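Long-range contacts in multiheme cytochrome cf (Carboxydothermus ferrireducens DSM 11255, PDB 6QVM), which sits in the S-layer and probably passes electrons along its bound c-type hemes to insoluble extracellular Fe(III): residues T31-Y37 with L91-Y97; S71-L77 with A363-T368; E102-V106 with R131-F135; T278-F282 with W301-H306. All coordinates share one frame; numbering follows the deposited sequence.

Overall arrangement
From the N terminus, contact 1 closes the first loop, bringing 91-97 back onto the heme-attachment segment 31-37. Contact 2 opens inside that loop, at 71-77, but does not close until 363-368, so the two cross; it ties the N-terminal heme region to a loop following helix 359-362, beside another heme. Within this long excursion sit two local closures in series. Contact 3 pairs helix 102-113 with helix 129-139 and touches contact 1, where Leu95 packs on Asn104 and Val105. Contact 4 brings together side chains of two strands of an antiparallel sheet that have a third between them, near a third heme, its centre about 46 Å from that of contact 2.

Contact 1: residues T31-Y37 with L91-Y97; sequences TGKNCSY and LAVDLNY. With HEC (heme c), chain E.
Thr31 and Leu91 are where the two backbones come nearest, CA to CA 7.4 Å, with the end of helix 25-31 facing a run, 91-97, that is neither helix nor strand. Gly32, at positive phi, takes the first segment out of the helix. From there Tyr37 and Lys33 reach across, with Leu91 packed against both. With CG anti to the backbone N (chi1 -174°), the Tyr37 ring reaches across to Asp94, and its OH donates to Asp94 OD2 over 2.6 Å. The carboxylate uses its anti lone pair and lies nearly coplanar with the ring, the planes 24° apart. A water donates to Tyr37 OH and also to Ala92 O, so the hydroxyl is held both as donor and as acceptor. Lys33 is bent at chi2; its CD lies over the centre of one face of the Tyr37 ring, and the chain continues past it. The tip ends in a cation-pi contact, Lys33 NZ standing 3.6 Å from the centroid of the Tyr97 ring. Leu91 sets CD1 against Thr31 CB and Lys33 CE, and CD2 3.9 Å from Tyr37 CE2. Helix 79-86 backs this patch through Phe84, which touches Thr31 and Leu91. On the heme side, Thr31 CG2 rests 3.6 Å from the heme CBC, and Cys35 SG is bonded to the heme CAB at 1.8 Å. Ser36 and Tyr37 follow Cys35 as the middle residues of a CXXCH motif, the signature by which c-type hemes are attached to their proteins.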
# COMPACT_ATOMS: atom_id res chain seq x y z
N THR A 31 25.80 18.70 5.79
CA THR A 31 25.14 19.98 6.00
C THR A 31 25.91 20.91 6.93
O THR A 31 25.65 22.12 6.92
CB THR A 31 23.73 19.76 6.56
OG1 THR A 31 23.83 19.09 7.82
CG2 THR A 31 22.91 18.92 5.59
N GLY A 32 26.83 20.38 7.73
CA GLY A 32 27.52 21.20 8.71
C GLY A 32 26.68 21.59 9.90
O GLY A 32 26.99 22.58 10.57
N LYS A 33 25.62 20.84 10.19
CA LYS A 33 24.65 21.20 11.21
C LYS A 33 24.75 20.27 12.42
O LYS A 33 25.13 19.11 12.30
CB LYS A 33 23.23 21.16 10.65
CG LYS A 33 22.94 22.19 9.58
CD LYS A 33 22.93 23.59 10.16
CE LYS A 33 22.87 24.62 9.04
NZ LYS A 33 22.83 26.01 9.56
N ASN A 34 24.40 20.82 13.58
CA ASN A 34 24.30 20.01 14.79
C ASN A 34 23.16 19.01 14.67
O ASN A 34 22.19 19.22 13.94
CB ASN A 34 24.06 20.90 16.01
CG ASN A 34 25.34 21.49 16.56
OD1 ASN A 34 26.39 21.44 15.90
ND2 ASN A 34 25.27 22.03 17.77
N CYS A 35 23.27 17.91 15.42
CA CYS A 35 22.19 16.94 15.50
C CYS A 35 20.90 17.63 15.92
O CYS A 35 19.84 17.39 15.34
CB CYS A 35 22.54 15.84 16.51
SG CYS A 35 24.19 15.13 16.32
N SER A 36 20.99 18.51 16.92
CA SER A 36 19.81 19.19 17.46
C SER A 36 19.14 20.11 16.45
O SER A 36 18.03 20.58 16.71
CB SER A 36 20.21 19.98 18.70
OG SER A 36 20.98 21.12 18.35
N TYR A 37 19.79 20.38 15.31
CA TYR A 37 19.17 21.20 14.28
C TYR A 37 18.01 20.46 13.61
O TYR A 37 16.96 21.05 13.34
CB TYR A 37 20.23 21.62 13.25
CG TYR A 37 19.76 22.60 12.20
CD1 TYR A 37 19.61 23.95 12.49
CD2 TYR A 37 19.49 22.18 10.90
CE1 TYR A 37 19.18 24.85 11.53
CE2 TYR A 37 19.06 23.08 9.93
CZ TYR A 37 18.92 24.41 10.25
OH TYR A 37 18.50 25.31 9.29
N LEU A 91 18.88 21.24 2.71
CA LEU A 91 18.45 22.18 3.73
C LEU A 91 17.45 23.19 3.15
O LEU A 91 17.66 23.72 2.06
CB LEU A 91 19.66 22.91 4.30
CG LEU A 91 20.61 22.14 5.21
CD1 LEU A 91 21.80 23.02 5.59
CD2 LEU A 91 19.89 21.64 6.45
N ALA A 92 16.38 23.44 3.89
CA ALA A 92 15.49 24.54 3.54
C ALA A 92 16.19 25.87 3.81
O ALA A 92 17.22 25.93 4.48
CB ALA A 92 14.20 24.46 4.35
N VAL A 93 15.62 26.93 3.26
CA VAL A 93 16.15 28.27 3.51
C VAL A 93 15.93 28.62 4.98
O VAL A 93 14.83 28.44 5.51
CB VAL A 93 15.51 29.30 2.58
CG1 VAL A 93 15.76 30.71 3.07
CG2 VAL A 93 16.06 29.13 1.17
N ASP A 94 16.97 29.13 5.63
CA ASP A 94 16.93 29.47 7.05
C ASP A 94 17.44 30.89 7.21
O ASP A 94 18.62 31.17 6.98
CB ASP A 94 17.77 28.48 7.86
CG ASP A 94 17.57 28.63 9.37
OD1 ASP A 94 17.05 29.68 9.81
OD2 ASP A 94 17.93 27.68 10.10
N LEU A 95 16.55 31.80 7.63
CA LEU A 95 16.91 33.20 7.77
C LEU A 95 17.90 33.46 8.89
O LEU A 95 18.46 34.55 8.96
CB LEU A 95 15.66 34.06 7.98
CG LEU A 95 14.65 34.06 6.82
CD1 LEU A 95 13.49 35.01 7.11
CD2 LEU A 95 15.32 34.41 5.50
N ASN A 96 18.12 32.48 9.77
CA ASN A 96 19.17 32.61 10.78
C ASN A 96 20.57 32.49 10.20
O ASN A 96 21.53 32.88 10.87
CB ASN A 96 18.98 31.55 11.87
CG ASN A 96 17.76 31.79 12.73
OD1 ASN A 96 17.41 32.93 13.02
ND2 ASN A 96 17.12 30.72 13.16
N TYR A 97 20.71 31.99 8.97
CA TYR A 97 22.02 31.66 8.42
C TYR A 97 22.23 32.06 6.96
O TYR A 97 23.38 32.29 6.57
CB TYR A 97 22.28 30.16 8.55
CG TYR A 97 22.26 29.63 9.97
CD1 TYR A 97 23.33 29.85 10.82
CD2 TYR A 97 21.18 28.91 10.44
CE1 TYR A 97 23.33 29.37 12.12
CE2 TYR A 97 21.16 28.42 11.74
CZ TYR A 97 22.24 28.65 12.57
OH TYR A 97 22.22 28.17 13.86
FE HEC E . 19.95 12.44 11.75
CHA HEC E . 17.90 9.82 10.86
CHB HEC E . 21.38 10.49 14.17
CHC HEC E . 22.15 14.99 12.48
CHD HEC E . 18.28 14.54 9.54
NA HEC E . 19.70 10.52 12.38
C1A HEC E . 18.77 9.61 11.90
C2A HEC E . 18.87 8.40 12.69
C3A HEC E . 19.82 8.60 13.62
C4A HEC E . 20.36 9.93 13.44
CMA HEC E . 20.29 7.59 14.69
CAA HEC E . 17.99 7.14 12.48
CBA HEC E . 18.84 5.96 12.02
CGA HEC E . 19.15 6.09 10.55
O1A HEC E . 20.26 5.67 10.14
O2A HEC E . 18.28 6.59 9.79
NB HEC E . 21.47 12.70 13.08
C1B HEC E . 21.92 11.74 13.96
C2B HEC E . 23.08 12.28 14.65
C3B HEC E . 23.29 13.53 14.19
C4B HEC E . 22.28 13.81 13.18
CMB HEC E . 23.86 11.52 15.74
CAB HEC E . 24.40 14.52 14.63
CBB HEC E . 25.81 13.97 14.31
NC HEC E . 20.15 14.39 11.15
C1C HEC E . 21.15 15.26 11.55
C2C HEC E . 20.99 16.52 10.84
C3C HEC E . 19.95 16.38 9.98
C4C HEC E . 19.39 15.05 10.19
CMC HEC E . 21.95 17.72 10.97
CAC HEC E . 19.35 17.43 9.00
CBC HEC E . 20.37 17.96 7.97
ND HEC E . 18.34 12.22 10.41
C1D HEC E . 17.84 13.23 9.60
C2D HEC E . 16.76 12.69 8.81
C3D HEC E . 16.65 11.22 9.22
C4D HEC E . 17.67 11.01 10.22
CMD HEC E . 15.91 13.44 7.76
CAD HEC E . 15.67 10.16 8.69
CBD HEC E . 16.32 9.55 7.45
CGD HEC E . 15.47 8.43 6.90
O1D HEC E . 14.97 7.59 7.69
O2D HEC E . 15.31 8.39 5.65
O HOH W 1 16.59 24.82 6.96

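Contact 2: residues S71-L77 with A363-T368; sequences STAQIPL and ATGDPT. With HEC (heme c), chain G.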
# COMPACT_ATOMS: atom_id res chain seq x y z
N SER A 71 17.18 5.33 16.03
CA SER A 71 15.86 5.49 15.45
C SER A 71 15.34 6.89 15.72
O SER A 71 15.68 7.51 16.73
CB SER A 71 14.89 4.45 16.02
OG SER A 71 13.54 4.78 15.75
N THR A 72 14.50 7.38 14.80
CA THR A 72 13.79 8.63 15.01
C THR A 72 12.66 8.51 16.02
O THR A 72 12.02 9.51 16.33
CB THR A 72 13.26 9.19 13.69
OG1 THR A 72 12.62 8.13 12.96
CG2 THR A 72 14.38 9.79 12.86
N ALA A 73 12.41 7.30 16.53
CA ALA A 73 11.53 7.18 17.69
C ALA A 73 12.21 7.72 18.94
O ALA A 73 11.53 8.24 19.84
CB ALA A 73 11.13 5.72 17.89
N GLN A 74 13.53 7.61 19.01
CA GLN A 74 14.29 8.23 20.10
C GLN A 74 14.48 9.71 19.85
O GLN A 74 14.29 10.54 20.74
CB GLN A 74 15.64 7.54 20.27
CG GLN A 74 15.59 6.02 20.42
CD GLN A 74 16.96 5.39 20.25
OE1 GLN A 74 17.46 5.26 19.13
NE2 GLN A 74 17.58 5.03 21.36
N ILE A 75 14.90 10.07 18.64
CA ILE A 75 15.20 11.45 18.28
C ILE A 75 14.31 11.88 17.13
O ILE A 75 14.74 11.89 15.97
CB ILE A 75 16.69 11.62 17.95
CG1 ILE A 75 17.19 10.46 17.08
CG2 ILE A 75 17.50 11.70 19.23
CD1 ILE A 75 18.56 10.71 16.47
N PRO A 76 13.05 12.25 17.39
CA PRO A 76 12.17 12.68 16.30
C PRO A 76 12.66 13.97 15.66
O PRO A 76 13.42 14.74 16.25
CB PRO A 76 10.81 12.87 16.99
CG PRO A 76 10.95 12.19 18.34
CD PRO A 76 12.39 12.35 18.70
N LEU A 77 12.19 14.21 14.44
CA LEU A 77 12.68 15.34 13.67
C LEU A 77 12.08 16.65 14.16
O LEU A 77 10.92 16.71 14.58
CB LEU A 77 12.35 15.15 12.19
CG LEU A 77 12.92 13.90 11.52
CD1 LEU A 77 12.38 13.75 10.11
CD2 LEU A 77 14.44 13.94 11.51
N ALA A 363 4.71 14.83 10.90
CA ALA A 363 5.33 16.01 11.48
C ALA A 363 6.58 15.69 12.29
O ALA A 363 7.26 16.62 12.73
CB ALA A 363 4.33 16.75 12.37
N THR A 364 6.90 14.41 12.48
CA THR A 364 8.05 14.02 13.31
C THR A 364 8.93 12.95 12.69
O THR A 364 10.08 12.82 13.12
CB THR A 364 7.58 13.52 14.68
OG1 THR A 364 6.83 12.31 14.51
CG2 THR A 364 6.71 14.56 15.37
N GLY A 365 8.46 12.19 11.70
CA GLY A 365 9.22 11.04 11.24
C GLY A 365 9.35 9.95 12.27
O GLY A 365 10.29 9.15 12.21
N ASP A 366 8.42 9.89 13.23
CA ASP A 366 8.49 8.94 14.32
C ASP A 366 7.80 7.65 13.90
O ASP A 366 6.57 7.65 13.72
CB ASP A 366 7.84 9.52 15.57
CG ASP A 366 8.00 8.64 16.80
OD1 ASP A 366 8.43 7.47 16.67
OD2 ASP A 366 7.68 9.12 17.91
N PRO A 367 8.52 6.54 13.73
CA PRO A 367 7.87 5.31 13.26
C PRO A 367 6.88 4.71 14.24
O PRO A 367 6.07 3.87 13.83
CB PRO A 367 9.05 4.36 13.02
CG PRO A 367 10.14 4.87 13.89
CD PRO A 367 9.96 6.36 13.95
N THR A 368 6.92 5.10 15.51
CA THR A 368 5.94 4.60 16.47
C THR A 368 4.59 5.29 16.33
O THR A 368 3.67 4.94 17.08
CB THR A 368 6.44 4.78 17.90
OG1 THR A 368 6.51 6.18 18.21
CG2 THR A 368 7.80 4.12 18.09
FE HEC G . 6.93 8.00 7.22
CHA HEC G . 8.75 5.49 8.70
CHB HEC G . 4.52 5.72 6.33
CHC HEC G . 4.95 10.54 6.02
CHD HEC G . 9.54 10.22 7.53
NA HEC G . 6.69 5.99 7.44
C1A HEC G . 7.55 5.14 8.11
C2A HEC G . 6.99 3.81 8.08
C3A HEC G . 5.82 3.87 7.42
C4A HEC G . 5.62 5.24 7.01
CMA HEC G . 4.87 2.68 7.14
CAA HEC G . 7.62 2.55 8.71
CBA HEC G . 7.17 2.50 10.17
CGA HEC G . 7.76 1.30 10.86
O1A HEC G . 8.99 1.05 10.72
O2A HEC G . 6.99 0.60 11.57
NB HEC G . 5.10 8.11 6.29
C1B HEC G . 4.21 7.05 6.17
C2B HEC G . 2.90 7.60 5.87
C3B HEC G . 3.02 8.94 5.77
C4B HEC G . 4.41 9.28 6.04
CMB HEC G . 1.63 6.75 5.64
CAB HEC G . 1.91 9.97 5.45
CBB HEC G . 0.91 10.06 6.63
NC HEC G . 7.20 9.99 6.82
C1C HEC G . 6.25 10.86 6.33
C2C HEC G . 6.78 12.21 6.35
C3C HEC G . 8.08 12.12 6.70
C4C HEC G . 8.35 10.73 7.04
CMC HEC G . 6.04 13.45 5.79
CAC HEC G . 9.11 13.28 6.78
CBC HEC G . 8.67 14.32 7.83
ND HEC G . 8.85 7.86 7.99
C1D HEC G . 9.73 8.94 8.04
C2D HEC G . 10.94 8.50 8.69
C3D HEC G . 10.70 7.04 9.07
C4D HEC G . 9.38 6.72 8.58
CMD HEC G . 12.19 9.35 8.97
CAD HEC G . 11.69 6.11 9.80
CBD HEC G . 12.71 5.59 8.79
CGD HEC G . 11.98 4.71 7.80
O1D HEC G . 11.55 3.60 8.20
O2D HEC G . 11.84 5.12 6.62
O HOH W 2 8.86 8.09 20.10
O HOH W 3 8.84 18.14 14.47
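Asp366 OD1, lying 3.3 Å from Ala73 CA, is gripped by two donors of its own segment: Thr368 N in an Asx turn and Thr368 OG1 at 2.8 Å. Both come from the same face of the carboxylate plane. The turn belongs to one of two loops that meet at a heme c pocket, to which Thr72, Gly365 and Pro367 contribute. The other carboxylate oxygen, OD2, takes a bond from a water that also donates to Ala73 O, and it forms a salt bridge with Lys369. Two direct bonds fasten the loops. Thr72 OG1 donates to Gly365 O over 2.7 Å, tilted 24° from the carbonyl plane. Leu77 N reaches Thr364 O at 2.9 Å, nearly straight at 168°, in the carbonyl plane and on a lone pair. At Gly365, phi is positive and Leu77 CD1 lies close by, where a side chain would collide with it. Pro367 CD sits against Thr72 OG1, while Ala73 CB packs on Thr368 CG2. Toward the heme, Gly365 O approaches C2D to 3.6 Å and Pro367 CB stands 3.9 Å from the propionate carbon CBA.

Contact 3: residues E102-V106 with R131-F135; sequences EANVV and RLAYF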
# COMPACT_ATOMS: atom_id res chain seq x y z
N GLU A 102 15.95 39.43 -0.86
CA GLU A 102 14.50 39.50 -0.91
C GLU A 102 13.91 38.13 -1.20
O GLU A 102 12.86 37.77 -0.66
CB GLU A 102 14.05 40.50 -1.97
CG GLU A 102 14.48 41.92 -1.72
CD GLU A 102 13.70 42.90 -2.57
OE1 GLU A 102 13.53 44.06 -2.15
OE2 GLU A 102 13.25 42.49 -3.67
N ALA A 103 14.58 37.35 -2.05
CA ALA A 103 14.10 36.02 -2.41
C ALA A 103 13.99 35.12 -1.19
O ALA A 103 12.94 34.54 -0.91
CB ALA A 103 15.02 35.41 -3.47
N ASN A 104 15.08 35.01 -0.42
CA ASN A 104 15.08 34.13 0.75
C ASN A 104 14.04 34.57 1.78
O ASN A 104 13.37 33.73 2.39
CB ASN A 104 16.47 34.09 1.39
CG ASN A 104 17.46 33.29 0.57
OD1 ASN A 104 17.08 32.46 -0.25
ND2 ASN A 104 18.74 33.54 0.81
N VAL A 105 13.87 35.88 1.96
CA VAL A 105 12.88 36.37 2.92
C VAL A 105 11.47 36.01 2.46
O VAL A 105 10.64 35.57 3.25
CB VAL A 105 13.04 37.88 3.13
CG1 VAL A 105 11.95 38.41 4.04
CG2 VAL A 105 14.41 38.19 3.70
N VAL A 106 11.18 36.18 1.16
CA VAL A 106 9.86 35.84 0.66
C VAL A 106 9.63 34.34 0.73
O VAL A 106 8.55 33.88 1.11
CB VAL A 106 9.67 36.38 -0.77
CG1 VAL A 106 8.34 35.89 -1.35
CG2 VAL A 106 9.72 37.90 -0.77
N ARG A 131 11.43 47.32 2.51
CA ARG A 131 10.74 46.21 1.87
C ARG A 131 10.58 45.02 2.80
O ARG A 131 9.71 44.18 2.58
CB ARG A 131 11.45 45.83 0.57
CG ARG A 131 10.71 46.40 -0.64
CD ARG A 131 11.36 46.15 -1.98
NE ARG A 131 11.00 44.86 -2.57
CZ ARG A 131 9.77 44.51 -2.95
NH1 ARG A 131 9.55 43.32 -3.50
NH2 ARG A 131 8.75 45.33 -2.77
N LEU A 132 11.40 44.94 3.85
CA LEU A 132 11.09 44.00 4.93
C LEU A 132 9.77 44.36 5.60
O LEU A 132 8.97 43.48 5.92
CB LEU A 132 12.22 43.97 5.96
CG LEU A 132 11.92 43.15 7.22
CD1 LEU A 132 11.77 41.67 6.88
CD2 LEU A 132 12.99 43.36 8.28
N ALA A 133 9.54 45.66 5.82
CA ALA A 133 8.27 46.10 6.39
C ALA A 133 7.10 45.80 5.46
O ALA A 133 5.99 45.53 5.92
CB ALA A 133 8.33 47.59 6.72
N TYR A 134 7.34 45.85 4.14
CA TYR A 134 6.30 45.51 3.17
C TYR A 134 6.01 44.02 3.19
O TYR A 134 4.86 43.60 3.37
CB TYR A 134 6.74 45.98 1.78
CG TYR A 134 5.79 45.60 0.66
CD1 TYR A 134 4.50 46.11 0.61
CD2 TYR A 134 6.21 44.76 -0.37
CE1 TYR A 134 3.64 45.78 -0.42
CE2 TYR A 134 5.36 44.43 -1.41
CZ TYR A 134 4.08 44.94 -1.43
OH TYR A 134 3.24 44.60 -2.47
N PHE A 135 7.05 43.19 3.00
CA PHE A 135 6.89 41.74 3.06
C PHE A 135 6.22 41.32 4.36
O PHE A 135 5.42 40.38 4.39
CB PHE A 135 8.24 41.04 2.91
CG PHE A 135 8.88 41.21 1.58
CD1 PHE A 135 8.11 41.44 0.44
CD2 PHE A 135 10.25 41.14 1.45
CE1 PHE A 135 8.71 41.59 -0.80
CE2 PHE A 135 10.86 41.29 0.20
CZ PHE A 135 10.09 41.52 -0.92
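Glu102 reaches across to Arg131 and Phe135, between helices running nearly side by side, their short axes 11.0 Å apart and 24° from parallel. Its CB lies at the edge of the Phe135 ring, 3.9 Å from CE2, and CG passes the same ring atom. Beyond CD the carboxylate parts company with the aromatic ring: OE1 takes a salt-bridging hydrogen bond from Arg131 NE at 2.7 Å, while OE2 accepts from Ser124 N. The NE donor comes from above the carboxylate plane, 40° out of it, yet the oxygen stays close to the guanidinium plane. A bend about the CG-CD bond of Arg131 (chi3 85°) brings NE round to meet it. With a leucine in place of Arg131, Glu102 OE1 would probably be left in a buried setting without its positive mate. Next to this pair, Val106 CG2 stands over the centre of the Phe135 ring in a CH-pi contact, 3.6 Å from the centroid. Val105 CG1 packs against Phe135 CD2 at 4.1 Å and against Leu132 CD1 at 4.3 Å. The two helices probably belong to the S-layer-binding part of the protein. With Glu102 buried and its CB at the edge of an aromatic ring, Arg131 NE and Ser124 N probably offset the cost of holding its carboxylate away from water.

Contact 4: residues T278-F282 with W301-H306; sequences TELLF and WVADSH. With HEC (heme c), chain H.
Phe282 and Trp301 make the closest approach, Phe282 CE1 to Trp301 CZ3 at 3.4 Å. Their six-membered rings meet obliquely, planes at 45°. One residue before Phe282, Leu281 splits its branches between His306 and Asp304, farther along the other segment: CD1 lies over one face of the His306 ring, 4.0 Å from ND1, and CD2 leans on the Asp304 carboxylate, 3.8 Å from OD2. The same CD1 and the His306 ring border methyl groups of a heme c, with His306 NE2 3.8 Å from CMB. Strands 279-284 and 300-303 belong to one antiparallel sheet with 292-295 between them, so these side chains meet by reaching past the intervening strand. What sets the His306 ring is Asp304. Its CG stands anti to the backbone N (chi1 -163°), and OD2 takes two bonds, one from His306 ND1 at 2.7 Å on its syn lone pair and close to the imidazole plane, the other from His306 N at 3.2 Å, from above the carboxylate plane, an Asx turn. An alanine at Asp304 is likely to leave both nitrogens without this acceptor and the imidazole free to turn beside the heme methyl. Glu279 OE1 stands 4.5 Å from Asp304 OD1, a like-charged neighbour that may make the carboxylates costlier to keep ionised together. Trp301 is placed from outside: NE1 donates to Leu258 O, and Phe294 of the middle strand meets its ring edge-to-face.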
# COMPACT_ATOMS: atom_id res chain seq x y z
N THR A 278 -13.06 0.44 -15.83
CA THR A 278 -13.90 0.36 -17.03
C THR A 278 -15.06 1.34 -17.04
O THR A 278 -15.63 1.57 -18.12
CB THR A 278 -14.46 -1.06 -17.20
OG1 THR A 278 -15.15 -1.44 -16.01
CG2 THR A 278 -13.34 -2.06 -17.48
N GLU A 279 -15.44 1.93 -15.91
CA GLU A 279 -16.69 2.67 -15.88
C GLU A 279 -16.59 3.83 -14.90
O GLU A 279 -15.83 3.79 -13.93
CB GLU A 279 -17.85 1.75 -15.50
CG GLU A 279 -19.21 2.30 -15.87
CD GLU A 279 -20.30 1.25 -15.77
OE1 GLU A 279 -20.41 0.60 -14.71
OE2 GLU A 279 -21.02 1.06 -16.78
N LEU A 280 -17.38 4.87 -15.17
CA LEU A 280 -17.55 6.01 -14.29
C LEU A 280 -18.99 6.04 -13.78
O LEU A 280 -19.93 5.92 -14.56
CB LEU A 280 -17.24 7.32 -15.03
CG LEU A 280 -15.82 7.51 -15.55
CD1 LEU A 280 -15.67 8.90 -16.15
CD2 LEU A 280 -14.80 7.29 -14.44
N LEU A 281 -19.14 6.20 -12.47
CA LEU A 281 -20.42 6.48 -11.84
C LEU A 281 -20.41 7.92 -11.34
O LEU A 281 -19.34 8.47 -11.04
CB LEU A 281 -20.71 5.51 -10.69
CG LEU A 281 -20.84 4.03 -11.03
CD1 LEU A 281 -21.22 3.25 -9.77
CD2 LEU A 281 -21.87 3.79 -12.13
N PHE A 282 -21.59 8.51 -11.24
CA PHE A 282 -21.71 9.93 -10.93
C PHE A 282 -22.61 10.13 -9.73
O PHE A 282 -23.65 9.48 -9.60
CB PHE A 282 -22.21 10.70 -12.16
CG PHE A 282 -21.24 10.67 -13.31
CD1 PHE A 282 -21.21 9.58 -14.17
CD2 PHE A 282 -20.34 11.70 -13.52
CE1 PHE A 282 -20.32 9.53 -15.22
CE2 PHE A 282 -19.44 11.65 -14.57
CZ PHE A 282 -19.43 10.57 -15.42
N TRP A 301 -22.21 7.59 -22.78
CA TRP A 301 -23.16 7.58 -21.68
C TRP A 301 -24.12 6.41 -21.86
O TRP A 301 -24.78 6.29 -22.89
CB TRP A 301 -23.94 8.90 -21.64
CG TRP A 301 -23.10 10.10 -21.43
CD1 TRP A 301 -22.68 10.99 -22.37
CD2 TRP A 301 -22.56 10.56 -20.18
NE1 TRP A 301 -21.92 11.97 -21.79
CE2 TRP A 301 -21.82 11.73 -20.45
CE3 TRP A 301 -22.63 10.09 -18.87
CZ2 TRP A 301 -21.16 12.43 -19.45
CZ3 TRP A 301 -21.97 10.78 -17.88
CH2 TRP A 301 -21.25 11.95 -18.17
N VAL A 302 -24.20 5.55 -20.85
CA VAL A 302 -25.13 4.43 -20.84
C VAL A 302 -26.04 4.58 -19.63
O VAL A 302 -25.74 5.30 -18.68
CB VAL A 302 -24.42 3.06 -20.84
CG1 VAL A 302 -23.51 2.92 -22.05
CG2 VAL A 302 -23.64 2.85 -19.55
N ALA A 303 -27.17 3.87 -19.67
CA ALA A 303 -28.14 3.92 -18.59
C ALA A 303 -27.66 3.10 -17.40
O ALA A 303 -27.10 2.01 -17.56
CB ALA A 303 -29.49 3.41 -19.07
N ASP A 304 -27.87 3.64 -16.20
CA ASP A 304 -27.42 2.98 -14.98
C ASP A 304 -28.52 3.05 -13.93
O ASP A 304 -29.16 4.09 -13.76
CB ASP A 304 -26.14 3.62 -14.44
CG ASP A 304 -25.42 2.74 -13.44
OD1 ASP A 304 -24.71 1.81 -13.87
OD2 ASP A 304 -25.59 2.96 -12.22
N SER A 305 -28.71 1.95 -13.22
CA SER A 305 -29.83 1.78 -12.30
C SER A 305 -29.42 1.90 -10.83
O SER A 305 -30.18 1.49 -9.95
CB SER A 305 -30.52 0.44 -12.55
OG SER A 305 -29.58 -0.62 -12.52
N HIS A 306 -28.24 2.45 -10.55
CA HIS A 306 -27.87 2.75 -9.18
C HIS A 306 -28.69 3.93 -8.67
O HIS A 306 -28.79 4.96 -9.34
CB HIS A 306 -26.38 3.06 -9.07
CG HIS A 306 -25.50 1.84 -9.05
ND1 HIS A 306 -24.74 1.45 -10.13
CD2 HIS A 306 -25.25 0.94 -8.06
CE1 HIS A 306 -24.07 0.35 -9.82
NE2 HIS A 306 -24.36 0.03 -8.57
FE HEC H . -17.44 -0.77 -4.10
CHA HEC H . -15.17 -1.85 -6.48
CHB HEC H . -19.25 0.76 -6.60
CHC HEC H . -19.86 0.09 -1.80
CHD HEC H . -15.45 -1.91 -1.57
NA HEC H . -17.25 -0.58 -6.15
C1A HEC H . -16.22 -1.08 -6.93
C2A HEC H . -16.44 -0.66 -8.30
C3A HEC H . -17.57 0.06 -8.34
C4A HEC H . -18.10 0.12 -6.99
CMA HEC H . -18.18 0.71 -9.59
CAA HEC H . -15.53 -1.02 -9.50
CBA HEC H . -15.96 -2.40 -9.99
CGA HEC H . -15.20 -2.79 -11.24
O1A HEC H . -13.94 -2.82 -11.20
O2A HEC H . -15.88 -3.08 -12.26
NB HEC H . -19.21 0.27 -4.17
C1B HEC H . -19.81 0.72 -5.33
C2B HEC H . -21.14 1.17 -4.98
C3B HEC H . -21.32 0.99 -3.66
C4B HEC H . -20.10 0.42 -3.12
CMB HEC H . -22.14 1.77 -6.00
CAB HEC H . -22.57 1.33 -2.80
CBB HEC H . -23.81 0.54 -3.27
NC HEC H . -17.61 -0.86 -2.07
C1C HEC H . -18.70 -0.48 -1.32
C2C HEC H . -18.44 -0.81 0.07
C3C HEC H . -17.22 -1.37 0.14
C4C HEC H . -16.68 -1.41 -1.21
CMC HEC H . -19.41 -0.53 1.24
CAC HEC H . -16.47 -1.88 1.40
CBC HEC H . -17.20 -3.07 2.03
ND HEC H . -15.59 -1.70 -4.05
C1D HEC H . -15.00 -2.13 -2.86
C2D HEC H . -13.81 -2.87 -3.19
C3D HEC H . -13.71 -2.85 -4.72
C4D HEC H . -14.86 -2.11 -5.16
CMD HEC H . -12.86 -3.50 -2.15
CAD HEC H . -12.63 -3.49 -5.63
CBD HEC H . -12.51 -4.99 -5.34
CGD HEC H . -13.65 -5.74 -5.97
O1D HEC H . -14.33 -5.14 -6.85
O2D HEC H . -13.89 -6.92 -5.62